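Local coordinates for putative metal binding protein (Coccidioides immitis, PDB 3CVG), which is of unknown function but, as a putative metal-binding member of the periplasmic binding protein superfamily, probably captures a ligand in the cleft between two lobes, at residues M108-P113 with M219-K224; P143-L148 with R198-T203. One frame throughout, in Å; residues are numbered along the deposited sequence.

Overall arrangement
Contacts 1 and 2 sit side by side in one lobe of a periplasmic-binding-protein-like fold, their centres about 9 Å apart. Strand 200-204 is the seam between them: it pairs in parallel with strand 147-149 in contact 2 and antiparallel with strand 100-111, whose other edge takes up strand 220-224 in contact 1. Two probable hydrogen bonds tie the contacts directly, M108 N to T203 O (2.8 Å) and T201 N to I110 O (2.9 Å), and L109 CD1 packs against T201 O. The bound calcium ion lies about 8 Å from the side chain of I202 and about 11 Å from that of M108, so neither side chain coordinates it.

Contact 1 of 2, residues M108-P113 with M219-K224; sequences MLIGPP and MVIYKK
The terminal methyls of selenomethionines M108 and M219, with I110 and I221, form the apolar centre of this antiparallel strand pair. M108 CE presses on I221 CG1 at 3.4 Å, tighter than a usual carbon contact, the chain having bent at its last torsion (chi3 -80°) to bring the methyl there. From the other end, M219 folds its CE back to 3.7 Å from I110 CG2. Y208, on helix 205-208, packs on both selenomethionines and I221.

On the side of L109 and V220, the Y222 ring turns its edge to I110 C and G111 CA, while V220 CG1 lies over one ring face near the rim. Y222 and K223 both face L109, a classic beta bulge: L109 O accepts from Y222 N (2.9 Å) and, less closely, from K223 N (3.3 Å). Regular pairing resumes beyond it, with V220 N 2.8 Å from G111 O. At the outer edge Y222 OH donates to P112 O over 2.8 Å, tilted 33° from the carbonyl plane. The bulge thus loads one carbonyl with two donors, and the tyrosine, gripped at both backbone and hydroxyl, ties the bulge to the chain leaving strand 100-111.

Contact 2 of 2, residues P143-L148 with R198-T203; sequences PPVRFL and REYTIT
F147 and Y200 lie across from each other where strand 147-149 runs parallel to strand 200-204, within one lobe of the periplasmic-binding-protein-like fold. The F147 ring, swung away from its own backbone N (chi1 -179°), reaches along the neighbouring strand, its CZ 4.0 Å from I202 CG1, which sits at the ring edge. W164 adds an edge-to-face contact with F147. The Y200 ring turns its edge to R146 O, and V145 CG1 approaches it obliquely; its hydroxyl is held by N115 and A117.

R146 and E199 run side by side as a salt bridge with NE 2.8 Å from OE2. The planes are 53° apart and R146 NE meets E199 OE2 from above the carboxylate plane; the bond is single, NH2 staying 3.7 Å from OE2, and R146 NH1 bonds to T178 O. The other oxygen, OE1, bonds to H181, while the L148 side chain crosses that of E199 at about a right angle, its CB 3.4 Å from E199 OE1. R198, just past helix 187-196, has the positive phi of a Schellman motif and lays one guanidinium face under P143, whose CB stands 3.6 Å above its centre. A water links P144 O, R146 N and R198 O.

Backbone bonds from Y200 N to R146 O and from L148 N to Y200 O join the strands. Beyond them T201 OG1 donates to L148 O at 2.8 Å, tilted 24° from the carbonyl plane.

Contact 1 of 2, residues M108-P113 with M219-K224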
HETATM    1  N   MSE A 108      -7.875   3.864   3.487  1.00 20.59           N
HETATM    2  CA  MSE A 108      -9.111   4.557   3.825  1.00 20.55           C
HETATM    3  C   MSE A 108     -10.281   3.583   3.901  1.00 19.79           C
HETATM    4  O   MSE A 108     -10.307   2.565   3.197  1.00 18.93           O
HETATM    5  CB  MSE A 108      -9.432   5.693   2.829  1.00 26.23           C
HETATM    6  CG  MSE A 108      -8.972   5.506   1.382  1.00 33.60           C
HETATM    7 SE   MSE A 108      -9.257   7.145   0.295  1.00 48.11          SE
HETATM    8  CE  MSE A 108     -11.144   6.968  -0.077  1.00 39.57           C
ATOM      9  N   LEU A 109     -11.219   3.873   4.799  1.00 17.75           N
ATOM     10  CA  LEU A 109     -12.421   3.060   4.940  1.00 18.11           C
ATOM     11  C   LEU A 109     -13.504   3.850   4.228  1.00 18.75           C
ATOM     12  O   LEU A 109     -13.764   5.007   4.568  1.00 19.25           O
ATOM     13  CB  LEU A 109     -12.806   2.884   6.407  1.00 17.96           C
ATOM     14  CG  LEU A 109     -14.125   2.140   6.628  1.00 18.67           C
ATOM     15  CD1 LEU A 109     -13.998   0.691   6.129  1.00 15.97           C
ATOM     16  CD2 LEU A 109     -14.490   2.184   8.104  1.00 21.24           C
ATOM     17  N   ILE A 110     -14.108   3.245   3.215  1.00 17.78           N
ATOM     18  CA  ILE A 110     -15.158   3.919   2.472  1.00 18.19           C
ATOM     19  C   ILE A 110     -16.413   3.047   2.506  1.00 19.29           C
ATOM     20  O   ILE A 110     -16.335   1.843   2.760  1.00 18.03           O
ATOM     21  CB  ILE A 110     -14.704   4.193   1.017  1.00 16.44           C
ATOM     22  CG1 ILE A 110     -14.542   2.880   0.242  1.00 17.43           C
ATOM     23  CG2 ILE A 110     -13.365   4.929   1.022  1.00 16.70           C
ATOM     24  CD1 ILE A 110     -15.818   2.406  -0.436  1.00 17.87           C
ATOM     25  N   GLY A 111     -17.570   3.659   2.269  1.00 20.98           N
ATOM     26  CA  GLY A 111     -18.816   2.911   2.282  1.00 20.57           C
ATOM     27  C   GLY A 111     -19.905   3.654   1.527  1.00 21.95           C
ATOM     28  O   GLY A 111     -19.685   4.774   1.060  1.00 21.14           O
ATOM     29  N   PRO A 112     -21.100   3.059   1.391  1.00 22.91           N
ATOM     30  CA  PRO A 112     -22.198   3.709   0.672  1.00 21.00           C
ATOM     31  C   PRO A 112     -22.780   4.927   1.387  1.00 22.33           C
ATOM     32  O   PRO A 112     -22.729   5.030   2.611  1.00 23.54           O
ATOM     33  CB  PRO A 112     -23.220   2.583   0.526  1.00 20.43           C
ATOM     34  CG  PRO A 112     -23.050   1.825   1.797  1.00 22.15           C
ATOM     35  CD  PRO A 112     -21.532   1.767   1.960  1.00 21.28           C
ATOM     36  N   PRO A 113     -23.338   5.875   0.618  1.00 24.44           N
ATOM     37  CA  PRO A 113     -23.940   7.090   1.170  1.00 25.68           C
ATOM     38  C   PRO A 113     -25.047   6.779   2.182  1.00 26.95           C
ATOM     39  O   PRO A 113     -25.267   7.540   3.114  1.00 26.92           O
ATOM     40  CB  PRO A 113     -24.479   7.800  -0.071  1.00 24.91           C
ATOM     41  CG  PRO A 113     -23.492   7.416  -1.120  1.00 26.99           C
ATOM     42  CD  PRO A 113     -23.269   5.944  -0.853  1.00 24.31           C
HETATM   43  N   MSE A 219     -20.103   6.980  -3.111  1.00 24.60           N
HETATM   44  CA  MSE A 219     -19.452   6.471  -1.912  1.00 23.37           C
HETATM   45  C   MSE A 219     -19.056   7.615  -0.984  1.00 24.60           C
HETATM   46  O   MSE A 219     -19.016   8.778  -1.393  1.00 25.54           O
HETATM   47  CB  MSE A 219     -18.208   5.642  -2.272  1.00 22.88           C
HETATM   48  CG  MSE A 219     -17.234   6.334  -3.225  1.00 19.71           C
HETATM   49 SE   MSE A 219     -15.368   5.909  -2.815  1.00 30.16          SE
HETATM   50  CE  MSE A 219     -15.157   7.139  -1.353  1.00 14.35           C
ATOM     51  N   VAL A 220     -18.758   7.270   0.262  1.00 23.03           N
ATOM     52  CA  VAL A 220     -18.366   8.235   1.278  1.00 23.66           C
ATOM     53  C   VAL A 220     -17.076   7.787   1.960  1.00 23.31           C
ATOM     54  O   VAL A 220     -16.896   6.602   2.224  1.00 21.82           O
ATOM     55  CB  VAL A 220     -19.468   8.369   2.370  1.00 24.19           C
ATOM     56  CG1 VAL A 220     -18.940   9.159   3.549  1.00 23.36           C
ATOM     57  CG2 VAL A 220     -20.719   9.041   1.786  1.00 22.64           C
ATOM     58  N   ILE A 221     -16.181   8.732   2.240  1.00 23.51           N
ATOM     59  CA  ILE A 221     -14.928   8.404   2.923  1.00 23.93           C
ATOM     60  C   ILE A 221     -15.204   8.530   4.411  1.00 23.51           C
ATOM     61  O   ILE A 221     -15.377   9.637   4.916  1.00 24.48           O
ATOM     62  CB  ILE A 221     -13.786   9.389   2.550  1.00 23.51           C
ATOM     63  CG1 ILE A 221     -13.449   9.252   1.069  1.00 23.51           C
ATOM     64  CG2 ILE A 221     -12.539   9.119   3.417  1.00 23.64           C
ATOM     65  CD1 ILE A 221     -12.511  10.343   0.545  1.00 23.55           C
ATOM     66  N   TYR A 222     -15.259   7.404   5.114  1.00 22.15           N
ATOM     67  CA  TYR A 222     -15.529   7.433   6.546  1.00 23.06           C
ATOM     68  C   TYR A 222     -14.270   7.636   7.380  1.00 23.38           C
ATOM     69  O   TYR A 222     -14.339   8.093   8.516  1.00 23.35           O
ATOM     70  CB  TYR A 222     -16.265   6.156   6.966  1.00 21.97           C
ATOM     71  CG  TYR A 222     -17.674   6.111   6.420  1.00 24.20           C
ATOM     72  CD1 TYR A 222     -18.667   6.937   6.950  1.00 24.14           C
ATOM     73  CD2 TYR A 222     -18.000   5.306   5.328  1.00 22.45           C
ATOM     74  CE1 TYR A 222     -19.942   6.975   6.404  1.00 24.66           C
ATOM     75  CE2 TYR A 222     -19.281   5.338   4.771  1.00 25.33           C
ATOM     76  CZ  TYR A 222     -20.244   6.179   5.317  1.00 24.58           C
ATOM     77  OH  TYR A 222     -21.498   6.255   4.755  1.00 26.63           O
ATOM     78  N   LYS A 223     -13.115   7.304   6.815  1.00 23.31           N
ATOM     79  CA  LYS A 223     -11.863   7.481   7.534  1.00 24.71           C
ATOM     80  C   LYS A 223     -10.701   7.364   6.572  1.00 24.68           C
ATOM     81  O   LYS A 223     -10.615   6.404   5.811  1.00 22.69           O
ATOM     82  CB  LYS A 223     -11.716   6.427   8.637  1.00 25.41           C
ATOM     83  CG  LYS A 223     -10.487   6.618   9.529  1.00 27.62           C
ATOM     84  CD  LYS A 223     -10.538   7.935  10.299  1.00 31.06           C
ATOM     85  CE  LYS A 223      -9.336   8.094  11.234  1.00 37.25           C
ATOM     86  NZ  LYS A 223      -7.999   8.127  10.525  1.00 39.25           N
ATOM     87  N   LYS A 224      -9.821   8.361   6.609  1.00 23.38           N
ATOM     88  CA  LYS A 224      -8.638   8.399   5.762  1.00 24.23           C
ATOM     89  C   LYS A 224      -7.425   8.431   6.677  1.00 23.67           C
ATOM     90  O   LYS A 224      -7.400   9.179   7.658  1.00 21.21           O
ATOM     91  CB  LYS A 224      -8.639   9.652   4.877  1.00 26.07           C
ATOM     92  CG  LYS A 224      -7.487   9.691   3.880  1.00 30.34           C
ATOM     93  CD  LYS A 224      -7.392  11.043   3.177  1.00 34.76           C
ATOM     94  CE  LYS A 224      -6.375  11.007   2.043  1.00 36.04           C
ATOM     95  NZ  LYS A 224      -6.282  12.317   1.328  1.00 37.18           N
TER

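Contact 2 of 2, residues P143-L148 with R198-T203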
ATOM      1  N   PRO A 143     -29.172  -0.570   2.856  1.00 30.35           N
ATOM      2  CA  PRO A 143     -28.989  -1.981   2.495  1.00 28.28           C
ATOM      3  C   PRO A 143     -28.315  -2.744   3.639  1.00 25.81           C
ATOM      4  O   PRO A 143     -27.978  -2.161   4.668  1.00 24.15           O
ATOM      5  CB  PRO A 143     -28.108  -1.892   1.257  1.00 29.08           C
ATOM      6  CG  PRO A 143     -27.214  -0.722   1.595  1.00 28.87           C
ATOM      7  CD  PRO A 143     -28.192   0.286   2.161  1.00 29.54           C
ATOM      8  N   PRO A 144     -28.141  -4.066   3.491  1.00 24.78           N
ATOM      9  CA  PRO A 144     -27.487  -4.776   4.594  1.00 24.45           C
ATOM     10  C   PRO A 144     -26.021  -4.344   4.676  1.00 23.55           C
ATOM     11  O   PRO A 144     -25.427  -3.945   3.671  1.00 23.12           O
ATOM     12  CB  PRO A 144     -27.646  -6.244   4.200  1.00 24.47           C
ATOM     13  CG  PRO A 144     -27.596  -6.189   2.706  1.00 26.78           C
ATOM     14  CD  PRO A 144     -28.464  -4.985   2.385  1.00 24.74           C
ATOM     15  N   VAL A 145     -25.447  -4.401   5.872  1.00 23.45           N
ATOM     16  CA  VAL A 145     -24.051  -4.020   6.050  1.00 22.44           C
ATOM     17  C   VAL A 145     -23.153  -5.170   5.598  1.00 21.24           C
ATOM     18  O   VAL A 145     -23.218  -6.265   6.154  1.00 20.05           O
ATOM     19  CB  VAL A 145     -23.754  -3.701   7.527  1.00 24.12           C
ATOM     20  CG1 VAL A 145     -22.269  -3.422   7.725  1.00 20.45           C
ATOM     21  CG2 VAL A 145     -24.585  -2.501   7.969  1.00 22.03           C
ATOM     22  N   ARG A 146     -22.351  -4.924   4.566  1.00 19.57           N
ATOM     23  CA  ARG A 146     -21.416  -5.921   4.050  1.00 19.24           C
ATOM     24  C   ARG A 146     -20.029  -5.273   3.909  1.00 18.13           C
ATOM     25  O   ARG A 146     -19.919  -4.062   3.701  1.00 18.87           O
ATOM     26  CB  ARG A 146     -21.908  -6.473   2.701  1.00 18.25           C
ATOM     27  CG  ARG A 146     -23.197  -7.319   2.819  1.00 19.11           C
ATOM     28  CD  ARG A 146     -23.764  -7.685   1.457  1.00 18.29           C
ATOM     29  NE  ARG A 146     -22.814  -8.441   0.640  1.00 20.24           N
ATOM     30  CZ  ARG A 146     -22.508  -9.720   0.837  1.00 20.44           C
ATOM     31  NH1 ARG A 146     -23.077 -10.398   1.829  1.00 18.00           N
ATOM     32  NH2 ARG A 146     -21.648 -10.324   0.033  1.00 20.26           N
ATOM     33  N   PHE A 147     -18.978  -6.077   4.054  1.00 18.88           N
ATOM     34  CA  PHE A 147     -17.603  -5.585   3.956  1.00 17.88           C
ATOM     35  C   PHE A 147     -16.852  -6.366   2.883  1.00 17.50           C
ATOM     36  O   PHE A 147     -16.795  -7.598   2.948  1.00 16.40           O
ATOM     37  CB  PHE A 147     -16.881  -5.768   5.295  1.00 18.88           C
ATOM     38  CG  PHE A 147     -15.473  -5.267   5.285  1.00 18.48           C
ATOM     39  CD1 PHE A 147     -15.195  -3.938   5.579  1.00 16.52           C
ATOM     40  CD2 PHE A 147     -14.425  -6.110   4.930  1.00 17.59           C
ATOM     41  CE1 PHE A 147     -13.894  -3.457   5.523  1.00 17.25           C
ATOM     42  CE2 PHE A 147     -13.118  -5.628   4.871  1.00 18.63           C
ATOM     43  CZ  PHE A 147     -12.862  -4.301   5.171  1.00 16.68           C
ATOM     44  N   LEU A 148     -16.265  -5.654   1.919  1.00 18.56           N
ATOM     45  CA  LEU A 148     -15.529  -6.298   0.829  1.00 17.11           C
ATOM     46  C   LEU A 148     -14.041  -6.485   1.116  1.00 17.90           C
ATOM     47  O   LEU A 148     -13.304  -5.524   1.366  1.00 15.95           O
ATOM     48  CB  LEU A 148     -15.697  -5.512  -0.485  1.00 16.42           C
ATOM     49  CG  LEU A 148     -15.254  -6.190  -1.797  1.00 16.59           C
ATOM     50  CD1 LEU A 148     -16.054  -5.609  -2.950  1.00 16.82           C
ATOM     51  CD2 LEU A 148     -13.744  -6.021  -2.059  1.00 14.31           C
ATOM     52  N   ARG A 198     -22.651  -1.372  -2.907  1.00 21.42           N
ATOM     53  CA  ARG A 198     -22.995  -0.654  -1.682  1.00 20.13           C
ATOM     54  C   ARG A 198     -22.413  -1.333  -0.439  1.00 20.58           C
ATOM     55  O   ARG A 198     -23.122  -1.586   0.534  1.00 18.06           O
ATOM     56  CB  ARG A 198     -24.516  -0.519  -1.538  1.00 23.73           C
ATOM     57  CG  ARG A 198     -25.157   0.335  -2.622  1.00 27.02           C
ATOM     58  CD  ARG A 198     -26.653   0.481  -2.389  1.00 33.00           C
ATOM     59  NE  ARG A 198     -27.346  -0.781  -2.627  1.00 37.88           N
ATOM     60  CZ  ARG A 198     -28.596  -1.030  -2.259  1.00 39.92           C
ATOM     61  NH1 ARG A 198     -29.305  -0.099  -1.629  1.00 40.92           N
ATOM     62  NH2 ARG A 198     -29.138  -2.211  -2.525  1.00 38.61           N
ATOM     63  N   GLU A 199     -21.118  -1.624  -0.478  1.00 18.76           N
ATOM     64  CA  GLU A 199     -20.452  -2.259   0.651  1.00 17.20           C
ATOM     65  C   GLU A 199     -19.321  -1.376   1.163  1.00 17.93           C
ATOM     66  O   GLU A 199     -18.801  -0.513   0.441  1.00 16.28           O
ATOM     67  CB  GLU A 199     -19.874  -3.618   0.237  1.00 18.11           C
ATOM     68  CG  GLU A 199     -20.878  -4.548  -0.423  1.00 18.54           C
ATOM     69  CD  GLU A 199     -20.293  -5.897  -0.815  1.00 20.38           C
ATOM     70  OE1 GLU A 199     -19.057  -6.016  -0.995  1.00 24.49           O
ATOM     71  OE2 GLU A 199     -21.085  -6.846  -0.966  1.00 21.14           O
ATOM     72  N   TYR A 200     -18.952  -1.582   2.420  1.00 17.62           N
ATOM     73  CA  TYR A 200     -17.843  -0.852   3.004  1.00 18.48           C
ATOM     74  C   TYR A 200     -16.600  -1.641   2.618  1.00 18.48           C
ATOM     75  O   TYR A 200     -16.681  -2.846   2.351  1.00 16.09           O
ATOM     76  CB  TYR A 200     -17.945  -0.827   4.526  1.00 18.65           C
ATOM     77  CG  TYR A 200     -19.114  -0.034   5.067  1.00 19.66           C
ATOM     78  CD1 TYR A 200     -18.935   1.251   5.583  1.00 20.06           C
ATOM     79  CD2 TYR A 200     -20.394  -0.587   5.103  1.00 20.15           C
ATOM     80  CE1 TYR A 200     -20.007   1.968   6.129  1.00 21.50           C
ATOM     81  CE2 TYR A 200     -21.471   0.117   5.649  1.00 23.53           C
ATOM     82  CZ  TYR A 200     -21.271   1.396   6.162  1.00 23.21           C
ATOM     83  OH  TYR A 200     -22.334   2.080   6.718  1.00 23.77           O
ATOM     84  N   THR A 201     -15.459  -0.966   2.563  1.00 17.57           N
ATOM     85  CA  THR A 201     -14.219  -1.644   2.243  1.00 17.52           C
ATOM     86  C   THR A 201     -13.022  -0.771   2.578  1.00 17.35           C
ATOM     87  O   THR A 201     -13.130   0.455   2.628  1.00 17.99           O
ATOM     88  CB  THR A 201     -14.133  -2.008   0.743  1.00 18.49           C
ATOM     89  OG1 THR A 201     -13.046  -2.912   0.542  1.00 17.59           O
ATOM     90  CG2 THR A 201     -13.885  -0.754  -0.109  1.00 15.83           C
ATOM     91  N   ILE A 202     -11.891  -1.416   2.835  1.00 17.76           N
ATOM     92  CA  ILE A 202     -10.658  -0.690   3.093  1.00 18.09           C
ATOM     93  C   ILE A 202     -10.001  -0.671   1.724  1.00 18.12           C
ATOM     94  O   ILE A 202      -9.931  -1.701   1.050  1.00 16.25           O
ATOM     95  CB  ILE A 202      -9.753  -1.422   4.105  1.00 17.21           C
ATOM     96  CG1 ILE A 202     -10.325  -1.259   5.521  1.00 16.58           C
ATOM     97  CG2 ILE A 202      -8.330  -0.894   4.020  1.00 17.07           C
ATOM     98  CD1 ILE A 202     -10.274   0.163   6.073  1.00 15.27           C
ATOM     99  N   THR A 203      -9.569   0.514   1.306  1.00 17.85           N
ATOM    100  CA  THR A 203      -8.919   0.705   0.019  1.00 19.71           C
ATOM    101  C   THR A 203      -7.764   1.682   0.270  1.00 20.01           C
ATOM    102  O   THR A 203      -7.460   1.999   1.421  1.00 19.89           O
ATOM    103  CB  THR A 203      -9.928   1.287  -1.030  1.00 18.07           C
ATOM    104  OG1 THR A 203      -9.298   1.396  -2.312  1.00 16.26           O
ATOM    105  CG2 THR A 203     -10.426   2.665  -0.604  1.00 19.90           C
TER
HETATM  106  O   HOH W   1     -23.085  -2.282   3.496  1.00 19.24           O
HETATM  107  O   HOH W   2     -24.815  -4.032   0.739  1.00 33.17           O
HETATM  108  O   HOH W   3     -10.713  -4.322   2.090  1.00 18.05           O